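Local coordinates for putative hemin transport system, substrate-binding protein (Burkholderia cenocepacia, PDB 5Y89) that binds heme in the periplasm and probably delivers it to an inner-membrane ABC transporter for uptake, at residues Val8-Gly13 with Thr37-Pro42; Gly52-Leu57 with Leu71-Ala76; Val155-Gly160 with Ala215-His220; Ala203-Leu208 with Ala237-Ser242. One frame throughout, in Å; residues are numbered along the deposited sequence.

Contact 1 (Val8-Gly13 with Thr37-Pro42); sequences VIVIGG and TTCTYP. With HEM (protoporphyrin IX containing Fe), chain C.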
# COMPACT_ATOMS: atom_id res chain seq x y z
N VAL A 8 3.69 21.33 6.66
CA VAL A 8 4.05 20.09 6.03
C VAL A 8 2.86 19.43 5.28
O VAL A 8 1.73 19.39 5.80
CB VAL A 8 4.56 19.06 7.04
CG1 VAL A 8 5.09 17.81 6.30
CG2 VAL A 8 5.67 19.65 7.88
N ILE A 9 3.16 18.90 4.09
CA ILE A 9 2.26 18.06 3.31
C ILE A 9 2.90 16.70 3.14
O ILE A 9 4.08 16.59 2.79
CB ILE A 9 1.96 18.68 1.93
CG1 ILE A 9 1.10 19.88 2.09
CG2 ILE A 9 1.21 17.69 1.03
CD1 ILE A 9 1.02 20.73 0.84
N VAL A 10 2.11 15.65 3.35
CA VAL A 10 2.58 14.25 3.15
C VAL A 10 1.87 13.63 1.94
O VAL A 10 0.66 13.77 1.77
CB VAL A 10 2.35 13.33 4.37
CG1 VAL A 10 3.14 13.84 5.56
CG2 VAL A 10 0.89 13.29 4.79
N ILE A 11 2.64 12.93 1.11
CA ILE A 11 2.16 12.28 -0.07
C ILE A 11 2.54 10.80 0.02
O ILE A 11 3.75 10.46 -0.09
CB ILE A 11 2.76 12.83 -1.39
CG1 ILE A 11 2.62 14.31 -1.49
CG2 ILE A 11 2.10 12.15 -2.59
CD1 ILE A 11 1.21 14.84 -1.55
N GLY A 12 1.53 9.96 0.21
CA GLY A 12 1.73 8.55 0.46
C GLY A 12 1.21 8.19 1.84
O GLY A 12 1.79 8.60 2.87
N GLY A 13 0.14 7.40 1.87
CA GLY A 13 -0.54 7.09 3.13
C GLY A 13 0.32 6.57 4.27
O GLY A 13 0.06 6.85 5.43
N THR A 37 -4.95 11.77 -1.21
CA THR A 37 -6.11 10.97 -0.94
C THR A 37 -5.83 9.53 -0.50
O THR A 37 -6.70 8.94 0.07
CB THR A 37 -6.99 10.90 -2.17
OG1 THR A 37 -6.16 10.58 -3.31
CG2 THR A 37 -7.69 12.28 -2.41
N THR A 38 -4.59 9.03 -0.66
CA THR A 38 -4.22 7.77 -0.03
C THR A 38 -4.06 7.83 1.50
O THR A 38 -4.02 6.79 2.18
CB THR A 38 -2.89 7.19 -0.61
OG1 THR A 38 -1.80 8.10 -0.34
CG2 THR A 38 -3.02 6.98 -2.10
N CYS A 39 -3.94 9.04 2.06
CA CYS A 39 -3.83 9.22 3.49
C CYS A 39 -5.19 9.14 4.21
O CYS A 39 -5.82 10.16 4.48
CB CYS A 39 -3.09 10.53 3.80
SG CYS A 39 -1.43 10.57 3.01
N THR A 40 -5.59 7.91 4.53
CA THR A 40 -6.86 7.63 5.22
C THR A 40 -6.71 7.07 6.63
O THR A 40 -7.71 6.75 7.24
CB THR A 40 -7.69 6.61 4.42
OG1 THR A 40 -6.88 5.45 4.20
CG2 THR A 40 -8.11 7.25 3.05
N TYR A 41 -5.50 7.01 7.17
CA TYR A 41 -5.28 6.42 8.49
C TYR A 41 -4.16 7.17 9.26
O TYR A 41 -3.12 7.50 8.68
CB TYR A 41 -4.88 4.95 8.31
CG TYR A 41 -4.89 4.18 9.60
CD1 TYR A 41 -3.76 4.14 10.44
CD2 TYR A 41 -6.04 3.47 9.99
CE1 TYR A 41 -3.77 3.44 11.65
CE2 TYR A 41 -6.07 2.77 11.18
CZ TYR A 41 -4.94 2.77 12.01
OH TYR A 41 -5.01 2.06 13.19
N PRO A 42 -4.37 7.46 10.55
CA PRO A 42 -5.56 7.22 11.35
C PRO A 42 -6.59 8.29 11.06
O PRO A 42 -6.49 8.95 10.02
CB PRO A 42 -5.02 7.29 12.79
CG PRO A 42 -3.95 8.33 12.71
CD PRO A 42 -3.33 8.16 11.33
CHA HEM C . -1.57 1.99 -4.86
CHB HEM C . -2.39 2.53 -9.59
CHC HEM C . -6.28 5.28 -8.62
CHD HEM C . -5.53 4.64 -3.93
C1A HEM C . -1.48 1.92 -6.22
C2A HEM C . -0.44 1.25 -6.88
C3A HEM C . -0.67 1.38 -8.22
C4A HEM C . -1.84 2.16 -8.38
CMA HEM C . 0.25 0.91 -9.32
CAA HEM C . 0.67 0.48 -6.21
CBA HEM C . 0.24 -1.00 -6.10
CGA HEM C . 1.41 -1.96 -5.86
O1A HEM C . 2.62 -1.55 -5.71
O2A HEM C . 1.15 -3.21 -5.79
C1B HEM C . -3.61 3.22 -9.72
C2B HEM C . -4.15 3.63 -11.00
C3B HEM C . -5.27 4.39 -10.77
C4B HEM C . -5.31 4.52 -9.27
CMB HEM C . -3.66 3.17 -12.35
CAB HEM C . -6.24 5.02 -11.77
CBB HEM C . -6.07 5.04 -13.12
C1C HEM C . -6.40 5.42 -7.25
C2C HEM C . -7.34 6.26 -6.56
C3C HEM C . -7.09 6.01 -5.21
C4C HEM C . -6.05 5.04 -5.13
CMC HEM C . -8.37 7.22 -7.15
CAC HEM C . -7.66 6.59 -3.97
CBC HEM C . -8.57 7.51 -4.07
C1D HEM C . -4.40 3.84 -3.84
C2D HEM C . -3.90 3.36 -2.52
C3D HEM C . -2.79 2.70 -2.78
C4D HEM C . -2.64 2.68 -4.26
CMD HEM C . -4.48 3.69 -1.17
CAD HEM C . -1.88 2.04 -1.78
CBD HEM C . -1.20 3.03 -0.83
CGD HEM C . -0.40 4.08 -1.57
O1D HEM C . -0.02 3.89 -2.77
O2D HEM C . -0.13 5.16 -0.97
NA HEM C . -2.27 2.59 -7.14
NB HEM C . -4.21 3.91 -8.77
NC HEM C . -5.57 4.88 -6.37
ND HEM C . -3.57 3.49 -4.84
FE HEM C . -3.88 3.75 -6.68
O HOH W 1 -2.53 7.68 6.00

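Contact 2 (Gly52-Leu57 with Leu71-Ala76); sequences GYQRAL and LASAEA. With HEM (protoporphyrin IX containing Fe), chain C.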
# COMPACT_ATOMS: atom_id res chain seq x y z
N GLY A 52 -5.03 16.14 -3.88
CA GLY A 52 -5.10 15.24 -5.03
C GLY A 52 -4.65 13.85 -4.67
O GLY A 52 -4.61 13.52 -3.47
N TYR A 53 -4.31 13.06 -5.70
CA TYR A 53 -3.93 11.66 -5.56
C TYR A 53 -2.44 11.50 -5.84
O TYR A 53 -1.92 12.09 -6.77
CB TYR A 53 -4.74 10.76 -6.55
CG TYR A 53 -4.25 9.32 -6.68
CD1 TYR A 53 -4.13 8.50 -5.57
CD2 TYR A 53 -3.82 8.80 -7.90
CE1 TYR A 53 -3.61 7.21 -5.66
CE2 TYR A 53 -3.35 7.50 -8.03
CZ TYR A 53 -3.21 6.69 -6.89
OH TYR A 53 -2.74 5.32 -6.99
N GLN A 54 -1.81 10.68 -5.04
CA GLN A 54 -0.39 10.40 -5.06
C GLN A 54 0.25 10.29 -6.43
O GLN A 54 1.36 10.81 -6.63
CB GLN A 54 -0.19 9.06 -4.34
CG GLN A 54 1.24 8.55 -4.26
CD GLN A 54 1.41 7.37 -3.34
OE1 GLN A 54 2.37 6.63 -3.44
NE2 GLN A 54 0.50 7.22 -2.40
N ARG A 55 -0.41 9.58 -7.35
CA ARG A 55 0.20 9.30 -8.66
C ARG A 55 -0.34 10.21 -9.78
O ARG A 55 0.04 10.06 -10.91
CB ARG A 55 0.06 7.82 -9.03
CG ARG A 55 0.79 6.88 -8.05
CD ARG A 55 0.55 5.40 -8.30
NE ARG A 55 1.20 4.59 -7.28
CZ ARG A 55 0.78 4.44 -6.03
NH1 ARG A 55 -0.35 5.01 -5.60
NH2 ARG A 55 1.50 3.73 -5.15
N ALA A 56 -1.16 11.18 -9.45
CA ALA A 56 -1.75 12.09 -10.47
C ALA A 56 -1.83 13.48 -9.86
O ALA A 56 -2.85 14.17 -9.97
CB ALA A 56 -3.14 11.61 -10.95
N LEU A 57 -0.71 13.92 -9.27
CA LEU A 57 -0.66 15.22 -8.60
C LEU A 57 -0.63 16.36 -9.60
O LEU A 57 -0.06 16.28 -10.68
CB LEU A 57 0.56 15.31 -7.71
CG LEU A 57 0.62 14.27 -6.59
CD1 LEU A 57 2.04 14.16 -6.06
CD2 LEU A 57 -0.34 14.63 -5.49
N LEU A 71 6.85 15.60 2.40
CA LEU A 71 7.35 14.25 2.58
C LEU A 71 6.60 13.36 1.56
O LEU A 71 5.36 13.27 1.61
CB LEU A 71 7.06 13.76 3.99
CG LEU A 71 7.58 14.66 5.14
CD1 LEU A 71 7.25 13.99 6.48
CD2 LEU A 71 9.07 14.90 5.01
N ALA A 72 7.34 12.72 0.64
CA ALA A 72 6.75 12.10 -0.53
C ALA A 72 7.28 10.69 -0.82
O ALA A 72 8.48 10.46 -0.81
CB ALA A 72 6.96 12.99 -1.74
N SER A 73 6.37 9.76 -1.07
CA SER A 73 6.73 8.47 -1.63
C SER A 73 7.45 8.66 -2.95
O SER A 73 7.16 9.58 -3.73
CB SER A 73 5.49 7.62 -1.89
OG SER A 73 5.80 6.45 -2.72
N ALA A 74 8.42 7.79 -3.21
CA ALA A 74 9.12 7.72 -4.51
C ALA A 74 8.16 7.43 -5.64
O ALA A 74 8.47 7.80 -6.75
CB ALA A 74 10.27 6.67 -4.51
N GLU A 75 7.00 6.84 -5.35
CA GLU A 75 5.99 6.61 -6.39
C GLU A 75 5.02 7.77 -6.61
O GLU A 75 4.13 7.69 -7.45
CB GLU A 75 5.21 5.30 -6.12
CG GLU A 75 6.06 4.04 -6.33
CD GLU A 75 5.37 2.73 -5.94
OE1 GLU A 75 4.30 2.73 -5.36
OE2 GLU A 75 5.88 1.67 -6.21
N ALA A 76 5.16 8.85 -5.87
CA ALA A 76 4.37 10.06 -6.15
C ALA A 76 4.77 10.68 -7.47
O ALA A 76 5.92 10.66 -7.85
CB ALA A 76 4.51 11.07 -5.03
CHA HEM C . -1.57 1.99 -4.86
CHB HEM C . -2.39 2.53 -9.59
CHC HEM C . -6.28 5.28 -8.62
CHD HEM C . -5.53 4.64 -3.93
C1A HEM C . -1.48 1.92 -6.22
C2A HEM C . -0.44 1.25 -6.88
C3A HEM C . -0.67 1.38 -8.22
C4A HEM C . -1.84 2.16 -8.38
CMA HEM C . 0.25 0.91 -9.32
CAA HEM C . 0.67 0.48 -6.21
CBA HEM C . 0.24 -1.00 -6.10
CGA HEM C . 1.41 -1.96 -5.86
O1A HEM C . 2.62 -1.55 -5.71
O2A HEM C . 1.15 -3.21 -5.79
C1B HEM C . -3.61 3.22 -9.72
C2B HEM C . -4.15 3.63 -11.00
C3B HEM C . -5.27 4.39 -10.77
C4B HEM C . -5.31 4.52 -9.27
CMB HEM C . -3.66 3.17 -12.35
CAB HEM C . -6.24 5.02 -11.77
CBB HEM C . -6.07 5.04 -13.12
C1C HEM C . -6.40 5.42 -7.25
C2C HEM C . -7.34 6.26 -6.56
C3C HEM C . -7.09 6.01 -5.21
C4C HEM C . -6.05 5.04 -5.13
CMC HEM C . -8.37 7.22 -7.15
CAC HEM C . -7.66 6.59 -3.97
CBC HEM C . -8.57 7.51 -4.07
C1D HEM C . -4.40 3.84 -3.84
C2D HEM C . -3.90 3.36 -2.52
C3D HEM C . -2.79 2.70 -2.78
C4D HEM C . -2.64 2.68 -4.26
CMD HEM C . -4.48 3.69 -1.17
CAD HEM C . -1.88 2.04 -1.78
CBD HEM C . -1.20 3.03 -0.83
CGD HEM C . -0.40 4.08 -1.57
O1D HEM C . -0.02 3.89 -2.77
O2D HEM C . -0.13 5.16 -0.97
NA HEM C . -2.27 2.59 -7.14
NB HEM C . -4.21 3.91 -8.77
NC HEM C . -5.57 4.88 -6.37
ND HEM C . -3.57 3.49 -4.84
FE HEM C . -3.88 3.75 -6.68

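Contact 3 (Val155-Gly160 with Ala215-His220); sequences VLNHTG and AAVGGH. With HEM (protoporphyrin IX containing Fe), chain C; ACT (acetate ion), chain D.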
# COMPACT_ATOMS: atom_id res chain seq x y z
N VAL A 155 -5.74 -8.15 -8.09
CA VAL A 155 -6.45 -7.27 -8.99
C VAL A 155 -6.43 -5.85 -8.41
O VAL A 155 -6.91 -5.62 -7.32
CB VAL A 155 -7.90 -7.69 -9.21
CG1 VAL A 155 -8.67 -6.64 -10.05
CG2 VAL A 155 -7.97 -9.01 -9.90
N LEU A 156 -5.93 -4.92 -9.21
CA LEU A 156 -5.86 -3.52 -8.87
C LEU A 156 -6.87 -2.80 -9.69
O LEU A 156 -6.70 -2.70 -10.91
CB LEU A 156 -4.46 -3.02 -9.23
CG LEU A 156 -4.22 -1.50 -9.10
CD1 LEU A 156 -4.17 -1.17 -7.66
CD2 LEU A 156 -2.88 -1.12 -9.71
N ASN A 157 -7.91 -2.26 -9.04
CA ASN A 157 -8.92 -1.50 -9.78
C ASN A 157 -9.68 -0.57 -8.84
O ASN A 157 -10.89 -0.71 -8.59
CB ASN A 157 -9.92 -2.51 -10.38
CG ASN A 157 -10.85 -1.85 -11.36
OD1 ASN A 157 -10.67 -0.71 -11.76
ND2 ASN A 157 -11.85 -2.57 -11.74
N HIS A 158 -8.97 0.41 -8.31
CA HIS A 158 -9.47 1.18 -7.16
C HIS A 158 -10.78 1.88 -7.43
O HIS A 158 -11.65 1.91 -6.58
CB HIS A 158 -8.42 2.18 -6.70
CG HIS A 158 -8.76 2.83 -5.39
ND1 HIS A 158 -8.36 2.30 -4.18
CD2 HIS A 158 -9.50 3.93 -5.10
CE1 HIS A 158 -8.81 3.07 -3.21
NE2 HIS A 158 -9.49 4.07 -3.74
N THR A 159 -10.90 2.45 -8.61
CA THR A 159 -12.07 3.25 -8.99
C THR A 159 -13.06 2.46 -9.85
O THR A 159 -14.17 2.93 -10.04
CB THR A 159 -11.69 4.51 -9.76
OG1 THR A 159 -11.09 4.18 -11.01
CG2 THR A 159 -10.70 5.36 -8.92
N GLY A 160 -12.67 1.26 -10.32
CA GLY A 160 -13.53 0.44 -11.17
C GLY A 160 -13.39 0.70 -12.64
O GLY A 160 -14.06 0.09 -13.39
N ALA A 215 -15.70 -3.03 -3.91
CA ALA A 215 -16.95 -2.26 -3.81
C ALA A 215 -17.23 -1.35 -5.04
O ALA A 215 -18.37 -1.14 -5.40
CB ALA A 215 -17.01 -1.45 -2.51
N ALA A 216 -16.19 -0.89 -5.70
CA ALA A 216 -16.34 -0.04 -6.86
C ALA A 216 -17.02 -0.79 -8.02
O ALA A 216 -17.70 -0.17 -8.81
CB ALA A 216 -14.97 0.42 -7.31
N VAL A 217 -16.76 -2.10 -8.14
CA VAL A 217 -17.43 -2.87 -9.19
C VAL A 217 -18.71 -3.53 -8.76
O VAL A 217 -19.40 -4.09 -9.57
CB VAL A 217 -16.55 -3.94 -9.81
CG1 VAL A 217 -15.31 -3.33 -10.39
CG2 VAL A 217 -16.16 -5.03 -8.81
N GLY A 218 -19.07 -3.44 -7.48
CA GLY A 218 -20.36 -3.90 -7.00
C GLY A 218 -20.31 -5.10 -6.09
O GLY A 218 -21.33 -5.52 -5.63
N GLY A 219 -19.13 -5.66 -5.82
CA GLY A 219 -19.01 -6.79 -4.89
C GLY A 219 -18.51 -8.07 -5.51
O GLY A 219 -18.14 -8.11 -6.70
N HIS A 220 -18.51 -9.14 -4.73
CA HIS A 220 -17.89 -10.42 -5.12
C HIS A 220 -18.50 -11.01 -6.43
O HIS A 220 -17.77 -11.50 -7.32
CB HIS A 220 -17.78 -11.43 -3.93
CG HIS A 220 -19.10 -11.97 -3.46
ND1 HIS A 220 -19.93 -11.25 -2.62
CD2 HIS A 220 -19.72 -13.17 -3.68
CE1 HIS A 220 -21.01 -11.98 -2.35
NE2 HIS A 220 -20.91 -13.14 -3.00
CHA HEM C . -1.57 1.99 -4.86
CHB HEM C . -2.39 2.53 -9.59
CHC HEM C . -6.28 5.28 -8.62
CHD HEM C . -5.53 4.64 -3.93
C1A HEM C . -1.48 1.92 -6.22
C2A HEM C . -0.44 1.25 -6.88
C3A HEM C . -0.67 1.38 -8.22
C4A HEM C . -1.84 2.16 -8.38
CMA HEM C . 0.25 0.91 -9.32
CAA HEM C . 0.67 0.48 -6.21
CBA HEM C . 0.24 -1.00 -6.10
CGA HEM C . 1.41 -1.96 -5.86
O1A HEM C . 2.62 -1.55 -5.71
O2A HEM C . 1.15 -3.21 -5.79
C1B HEM C . -3.61 3.22 -9.72
C2B HEM C . -4.15 3.63 -11.00
C3B HEM C . -5.27 4.39 -10.77
C4B HEM C . -5.31 4.52 -9.27
CMB HEM C . -3.66 3.17 -12.35
CAB HEM C . -6.24 5.02 -11.77
CBB HEM C . -6.07 5.04 -13.12
C1C HEM C . -6.40 5.42 -7.25
C2C HEM C . -7.34 6.26 -6.56
C3C HEM C . -7.09 6.01 -5.21
C4C HEM C . -6.05 5.04 -5.13
CMC HEM C . -8.37 7.22 -7.15
CAC HEM C . -7.66 6.59 -3.97
CBC HEM C . -8.57 7.51 -4.07
C1D HEM C . -4.40 3.84 -3.84
C2D HEM C . -3.90 3.36 -2.52
C3D HEM C . -2.79 2.70 -2.78
C4D HEM C . -2.64 2.68 -4.26
CMD HEM C . -4.48 3.69 -1.17
CAD HEM C . -1.88 2.04 -1.78
CBD HEM C . -1.20 3.03 -0.83
CGD HEM C . -0.40 4.08 -1.57
O1D HEM C . -0.02 3.89 -2.77
O2D HEM C . -0.13 5.16 -0.97
NA HEM C . -2.27 2.59 -7.14
NB HEM C . -4.21 3.91 -8.77
NC HEM C . -5.57 4.88 -6.37
ND HEM C . -3.57 3.49 -4.84
FE HEM C . -3.88 3.75 -6.68
C ACT D . -6.39 -0.52 -4.64
O ACT D . -5.90 -1.64 -4.59
OXT ACT D . -7.61 -0.27 -4.41
CH3 ACT D . -5.42 0.50 -5.01

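Contact 4 (Ala203-Leu208 with Ala237-Ser242); sequences APDVVL and ARRVVS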
# COMPACT_ATOMS: atom_id res chain seq x y z
N ALA A 203 -3.87 -18.80 -13.84
CA ALA A 203 -4.57 -19.89 -13.14
C ALA A 203 -4.51 -19.76 -11.61
O ALA A 203 -4.09 -20.68 -10.91
CB ALA A 203 -4.04 -21.25 -13.57
N PRO A 204 -5.01 -18.63 -11.08
CA PRO A 204 -4.94 -18.42 -9.63
C PRO A 204 -5.82 -19.37 -8.84
O PRO A 204 -6.90 -19.73 -9.31
CB PRO A 204 -5.44 -16.98 -9.47
CG PRO A 204 -6.32 -16.80 -10.66
CD PRO A 204 -5.62 -17.48 -11.77
N ASP A 205 -5.38 -19.68 -7.63
CA ASP A 205 -6.19 -20.38 -6.64
C ASP A 205 -7.02 -19.38 -5.86
O ASP A 205 -8.10 -19.69 -5.41
CB ASP A 205 -5.29 -21.14 -5.66
CG ASP A 205 -4.49 -22.21 -6.33
OD1 ASP A 205 -5.11 -23.13 -6.92
OD2 ASP A 205 -3.27 -22.12 -6.23
N VAL A 206 -6.50 -18.16 -5.66
CA VAL A 206 -7.24 -17.13 -4.98
C VAL A 206 -7.10 -15.77 -5.68
O VAL A 206 -6.02 -15.42 -6.14
CB VAL A 206 -6.73 -16.91 -3.53
CG1 VAL A 206 -7.66 -15.94 -2.77
CG2 VAL A 206 -6.60 -18.20 -2.78
N VAL A 207 -8.17 -14.99 -5.65
CA VAL A 207 -8.14 -13.61 -6.15
C VAL A 207 -8.09 -12.68 -4.97
O VAL A 207 -8.94 -12.76 -4.08
CB VAL A 207 -9.39 -13.27 -6.94
CG1 VAL A 207 -9.35 -11.81 -7.36
CG2 VAL A 207 -9.45 -14.16 -8.17
N LEU A 208 -7.06 -11.84 -4.95
CA LEU A 208 -6.90 -10.81 -3.93
C LEU A 208 -7.22 -9.47 -4.57
O LEU A 208 -6.83 -9.21 -5.69
CB LEU A 208 -5.48 -10.83 -3.40
CG LEU A 208 -5.08 -9.86 -2.29
CD1 LEU A 208 -5.79 -10.16 -1.02
CD2 LEU A 208 -3.58 -9.94 -2.07
N ALA A 237 -14.07 -22.04 -7.44
CA ALA A 237 -14.28 -22.12 -5.99
C ALA A 237 -14.73 -20.82 -5.39
O ALA A 237 -14.93 -20.74 -4.19
CB ALA A 237 -13.02 -22.65 -5.28
N ARG A 238 -14.94 -19.80 -6.22
CA ARG A 238 -15.35 -18.47 -5.74
C ARG A 238 -14.49 -17.96 -4.55
O ARG A 238 -15.01 -17.45 -3.58
CB ARG A 238 -16.85 -18.47 -5.39
CG ARG A 238 -17.72 -18.96 -6.56
CD ARG A 238 -19.21 -18.80 -6.39
NE ARG A 238 -19.65 -17.40 -6.68
CZ ARG A 238 -19.63 -16.81 -7.91
NH1 ARG A 238 -19.17 -17.48 -8.99
NH2 ARG A 238 -20.05 -15.56 -8.09
N ARG A 239 -13.17 -18.08 -4.66
CA ARG A 239 -12.25 -17.67 -3.58
C ARG A 239 -11.70 -16.25 -3.77
O ARG A 239 -10.82 -16.03 -4.59
CB ARG A 239 -11.06 -18.62 -3.51
CG ARG A 239 -11.42 -20.00 -3.02
CD ARG A 239 -10.21 -20.81 -2.52
NE ARG A 239 -9.51 -21.41 -3.63
CZ ARG A 239 -9.58 -22.67 -4.03
NH1 ARG A 239 -10.33 -23.55 -3.36
NH2 ARG A 239 -8.90 -23.02 -5.12
N VAL A 240 -12.29 -15.30 -3.05
CA VAL A 240 -11.93 -13.88 -3.11
C VAL A 240 -11.58 -13.38 -1.72
O VAL A 240 -12.40 -13.46 -0.84
CB VAL A 240 -13.10 -13.03 -3.64
CG1 VAL A 240 -12.78 -11.52 -3.62
CG2 VAL A 240 -13.47 -13.49 -5.06
N VAL A 241 -10.38 -12.82 -1.56
CA VAL A 241 -10.00 -12.13 -0.36
C VAL A 241 -9.80 -10.64 -0.59
O VAL A 241 -9.22 -10.23 -1.59
CB VAL A 241 -8.68 -12.71 0.18
CG1 VAL A 241 -8.20 -11.98 1.41
CG2 VAL A 241 -8.76 -14.22 0.40
N SER A 242 -10.23 -9.83 0.36
CA SER A 242 -10.05 -8.39 0.28
C SER A 242 -9.53 -7.81 1.56
O SER A 242 -9.84 -8.30 2.62
CB SER A 242 -11.34 -7.70 -0.12
OG SER A 242 -12.37 -8.05 0.75

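Contact 1 (Val8-Gly13 with Thr37-Pro42)
Thr-38 and Cys-39 lie against the backbone of Gly-12 and Gly-13, and their side chains meet it in different ways. The hydroxyl of Thr-38 comes up to the peptide nitrogen: Gly-13 N gives a bond of 3.0 Å to Thr-38 OG1, but an N-H...O angle of 122° makes it weak. The chi1 of 63° sets OG1 between its own backbone N and carbonyl carbon, leaving CG2 on the heme side, 3.7 Å from heme CMD. Asp-36 is the stronger partner of this hydroxyl, and its other carboxylate oxygen takes the N-H of Gly-12. Cys-39, the centre of an inverse gamma turn, sends its sulfur alongside the glycines instead; SG rests 3.6 Å from Gly-13 CA. The same sulfur reaches the first strand, where Val-10 CG2 is 4.0 Å from Cys-39 SG. Farther along, one water ties the two backbones, donating to Gly-13 O and to Tyr-41 O at 2.8 Å each. Tyr-41 is followed by a cis peptide bond, and Pro-42 CB lies over one face of the tyrosine ring, whose cation-pi partner is Arg-254. One heme propionate faces this junction, with O2D 3.4 Å from Thr-38 OG1 and 3.6 Å from Gly-13 N. Gly-12 is the N-cap of helix 13-21, so the positive end of the helix dipole may help hold that carboxylate. A loop and a helix N-terminus at the C-terminal ends of neighbouring parallel strands are the usual place for a ligand site in such an alpha/beta lobe, here the heme cleft of a periplasmic binding protein.

Contact 2 (Gly52-Leu57 with Leu71-Ala76)
Arg-55 reaches Glu-75 across two type I beta turns, Tyr-53 to Ala-56 and Ser-73 to Ala-76, which lie at the C-terminal end of the parallel sheet, facing the heme. The salt bridge is single: Arg-55 NH2 donates to Glu-75 OE1 at 3.0 Å, meeting the oxygen on its anti side and close to the guanidinium plane, although the two flat groups are turned 61° apart. NH2 also gives a bond of 2.8 Å to heme O1D, so this nitrogen serves both anions. NH1 is shared as well, between the same propionate oxygen and Tyr-53 OH. That phenol oxygen is the axial ligand, 2.0 Å from the heme iron, and the arginine's N-H would be expected to draw electron density away from it. The second propionate oxygen, O2D, accepts from Gln-54 NE2 at 2.6 Å. Gln-54 CG is anti to its own nitrogen (chi1 179°) and the chain beyond is extended, which carries the amide to the propionate; NE2 has a further, weak bond to Thr-38. At the end of strand 69-73, Ser-73 OG closes an ST turn by accepting from Glu-75 N at 2.9 Å, while its stronger partner is Glu-97. Apolar packing is modest, Leu-57 CD1 lying 4.1 Å from Ala-76 CB. The guanidinium of Arg-55 is sandwiched: heme C1A lies over one face, and over the opposite face sits Gln-54 OE1, 3.3 Å above the plane.

Contact 3 (Val155-Gly160 with Ala215-His220)
Ala-216 CB rests on the turn of 158-160, 3.7 Å from His-158 O, while the side chain of His-158 leaves that turn in the other direction, toward the heme. Its chi1 of -170° sets CG anti to the backbone N. Starting at CB, the nearest ligand atom is the acetate oxygen OXT at 3.5 Å; CG is near both acetate OXT and heme C4C. ND1 then donates to acetate OXT at 2.7 Å with an N-H...O angle of 149°, and Ser-210 holds the same acetate, probably a crystallisation component. The acetate is met at the ring's edge, whereas one face lies over the heme: CD2 is 3.2 Å from heme C3C, CE1 is 3.7 Å from heme CHD, and at the tip NE2 is 3.1 Å from the vinyl carbon CAC. With His-158 NE2 6.3 Å from heme FE, the ring is no ligand of the metal. Behind it the protein contact is thin, without a hydrogen bond between the segments; Val-217 CG1 meets Asn-157 ND2 at 3.8 Å and also Gly-160 CA, and Asn-157 OD1 bonds to Gln-162 N. The loop following strand 151-156 therefore lies between the heme and the last turn of helix 211-217, which ends in a Schellman motif at Gly-218 and follows the neighbouring strand, 206-210.

Contact 4 (Ala203-Leu208 with Ala237-Ser242)
Val-207 pairs with Val-240, and Leu-208 with Val-241, in parallel register, and this ladder is the tight part of the contact. Val-207 N donates to Arg-239 O at 3.0 Å with a nearly straight N-H...O angle of 177°, and Val-207 O accepts from Val-241 N at 2.9 Å. On the face carrying Leu-208 and Val-241 the side chains interlock: Val-241 stands between its neighbours, its CG2 3.8 Å from Val-206 CG1 and its CG1 3.9 Å from Leu-208 CD1, beneath helix 255-270. The opposite face is looser within the pair, the nearest side-chain atoms being Val-207 CB and Val-240 CG2 at 4.5 Å; Leu-223 of helix 220-224 touches both valines. Toward solvent, Arg-239 bridges the loops that precede the two strands. A bend at chi3 (-81°) folds its guanidinium back over Ala-237 CB and turns NE to Asp-205 O, 2.8 Å away and near the guanidinium plane; NH2 adds a weak bond to the same oxygen. Ala-237 also belongs to a calcium site observed for this protein. The Asp-205 carboxylate lies alongside, yet OD1 is 4.2 Å from Arg-239 NH2, beyond a salt bridge, and OD2 is bonded to Arg-151 N. The chemistry implies that Arg-239 ties the start of the two strands together chiefly through a backbone carbonyl, with electrostatic attraction to Asp-205 probably a secondary, solvent-weakened term.

In the fold
The four contacts fall into two pairs, one in each lobe, with the heme between them. Contacts 1 and 2 have centres 10 Å apart and share a sheet: Ile-11 N lies 2.8 Å from Leu-71 O, a probable hydrogen bond joining strands 6-11 and 69-73. Contacts 3 and 4, centres 14 Å apart, are joined likewise, Val-155 N being 2.8 Å from Leu-208 O. Across the cleft, contact 3 is about 21 Å from contacts 1 and 2, centre to centre, and all three touch the heme, contact 2 supplying the iron ligand. Contact 4, in the sheet contact 3 also reaches, does not touch the heme, the Leu-208 side chain lying about 9 Å away.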